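Local coordinates for protein gamma-resorcylate decarboxylase (Polaromonas, PDB 4QRO) that probably catalyses the manganese-dependent, non-oxidative decarboxylation of gamma-resorcylate (2,6-dihydroxybenzoate) to resorcinol, at residues A[6-10]-A[161-165]. Numbering follows the deposited sequence.
With MN (manganese (II) ion), chain K; 38L (2-nitrobenzene-1,3-diol), chain M.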
# COMPACT_ATOMS: atom_id res chain seq x y z
N ALA A 6 23.38 -2.51 -9.56
CA ALA A 6 22.32 -1.63 -9.06
C ALA A 6 21.55 -1.12 -10.26
O ALA A 6 22.17 -0.86 -11.30
CB ALA A 6 22.94 -0.53 -8.26
N LEU A 7 20.22 -1.09 -10.17
CA LEU A 7 19.39 -0.72 -11.34
C LEU A 7 18.22 0.24 -11.14
O LEU A 7 17.33 0.29 -11.97
CB LEU A 7 18.88 -2.00 -12.04
CG LEU A 7 18.02 -2.97 -11.23
CD1 LEU A 7 16.95 -3.59 -12.11
CD2 LEU A 7 18.88 -4.04 -10.57
N GLU A 8 18.19 0.97 -10.04
CA GLU A 8 17.34 2.15 -9.94
C GLU A 8 18.25 3.32 -9.60
O GLU A 8 18.32 3.79 -8.47
CB GLU A 8 16.20 2.01 -8.91
CG GLU A 8 15.07 2.98 -9.22
CD GLU A 8 13.92 2.95 -8.23
OE1 GLU A 8 13.48 4.05 -7.80
OE2 GLU A 8 13.40 1.86 -7.95
N GLU A 9 18.95 3.78 -10.63
CA GLU A 9 20.07 4.67 -10.49
C GLU A 9 19.86 5.74 -11.57
O GLU A 9 19.94 5.48 -12.79
CB GLU A 9 21.42 3.91 -10.68
CG GLU A 9 21.50 2.47 -10.12
CD GLU A 9 21.22 2.34 -8.62
OE1 GLU A 9 20.39 1.46 -8.21
OE2 GLU A 9 21.81 3.11 -7.82
N HIS A 10 19.53 6.94 -11.12
CA HIS A 10 18.97 7.94 -11.97
C HIS A 10 19.96 9.02 -12.36
O HIS A 10 20.88 9.33 -11.61
CB HIS A 10 17.78 8.61 -11.29
CG HIS A 10 16.69 7.68 -10.87
ND1 HIS A 10 15.88 7.02 -11.77
CD2 HIS A 10 16.22 7.36 -9.64
CE1 HIS A 10 14.99 6.31 -11.12
NE2 HIS A 10 15.16 6.50 -9.82
N PHE A 161 10.86 -4.50 -18.10
CA PHE A 161 10.25 -3.16 -18.10
C PHE A 161 10.13 -2.78 -16.64
O PHE A 161 9.49 -3.49 -15.89
CB PHE A 161 8.86 -3.26 -18.78
CG PHE A 161 8.06 -1.97 -18.83
CD1 PHE A 161 7.39 -1.50 -17.71
CD2 PHE A 161 7.91 -1.28 -20.02
CE1 PHE A 161 6.65 -0.34 -17.75
CE2 PHE A 161 7.14 -0.13 -20.08
CZ PHE A 161 6.51 0.35 -18.95
N TYR A 162 10.76 -1.66 -16.26
CA TYR A 162 10.79 -1.18 -14.87
C TYR A 162 9.68 -0.19 -14.75
O TYR A 162 9.71 0.87 -15.37
CB TYR A 162 12.14 -0.52 -14.58
CG TYR A 162 12.53 -0.45 -13.12
CD1 TYR A 162 11.71 0.16 -12.17
CD2 TYR A 162 13.76 -0.98 -12.68
CE1 TYR A 162 12.08 0.21 -10.84
CE2 TYR A 162 14.14 -0.93 -11.35
CZ TYR A 162 13.30 -0.34 -10.42
OH TYR A 162 13.71 -0.28 -9.10
N LEU A 163 8.66 -0.53 -13.95
CA LEU A 163 7.52 0.35 -13.78
C LEU A 163 7.83 1.15 -12.52
O LEU A 163 7.69 0.64 -11.40
CB LEU A 163 6.22 -0.48 -13.67
CG LEU A 163 4.95 0.35 -13.36
CD1 LEU A 163 4.58 1.26 -14.51
CD2 LEU A 163 3.78 -0.57 -13.02
N HIS A 164 8.31 2.37 -12.71
CA HIS A 164 8.81 3.23 -11.63
C HIS A 164 7.68 4.16 -11.22
O HIS A 164 6.71 4.35 -11.99
CB HIS A 164 10.03 4.02 -12.16
CG HIS A 164 10.70 4.91 -11.17
ND1 HIS A 164 10.34 6.22 -10.99
CD2 HIS A 164 11.74 4.68 -10.33
CE1 HIS A 164 11.12 6.76 -10.08
NE2 HIS A 164 11.98 5.85 -9.67
N PRO A 165 7.76 4.74 -10.02
CA PRO A 165 6.66 5.66 -9.68
C PRO A 165 6.62 7.01 -10.38
O PRO A 165 7.61 7.45 -11.00
CB PRO A 165 6.86 5.91 -8.16
CG PRO A 165 7.67 4.76 -7.69
CD PRO A 165 8.58 4.42 -8.83
MN MN K . 13.66 6.18 -8.18
OAK 38L M . 12.02 6.52 -6.54
NAG 38L M . 11.97 7.34 -5.67
OAJ 38L M . 11.46 7.03 -4.60
CAA 38L M . 12.50 8.64 -5.91
CAF 38L M . 12.39 9.58 -4.89
OAH 38L M . 12.49 9.18 -3.59
CAE 38L M . 12.17 10.92 -5.19
CAD 38L M . 12.12 11.35 -6.51
CAC 38L M . 12.40 10.44 -7.54
CAB 38L M . 12.63 9.10 -7.23
OAI 38L M . 12.97 8.24 -8.25
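The H164 ring has the E8 carboxylate, its plane turned by 81°, and the inhibitor OAI at its edge; CD of P165 lies 3.2 Å above one face, displaced from the ring centre. The H10 ring is oblique to it, its plane turned by 81° and its centroid 4.8 Å away. Both imidazoles converge on one manganese ion, NE2 of H10 at 2.2 Å and NE2 of H164 at 2.3 Å, so their 3.2 Å NE2–NE2 separation reflects shared coordination and not a hydrogen bond. OE1 of E8 binds the same ion at 2.2 Å. With CG anti to the backbone N (chi1 -158°) and a straight side chain from there on, E8 reaches across to Y162, whose OH donates a very short 2.4 Å hydrogen bond to OE2; S262 also bonds this oxygen. A phenylalanine in place of Y162 would probably leave OE2 with one bond fewer and the carboxylate's rotation less firmly held. CD1 of L7 lies against CE2 of Y162. OD1 of D287 and two oxygens of 2-nitroresorcinol, nitro OAK and hydroxyl OAI, bring manganese to six ligands. Ligands converging from strands 4-11 and 161-164, across the barrel without backbone pairing, characterise the amidohydrolase-superfamily beta/alpha-barrel active site.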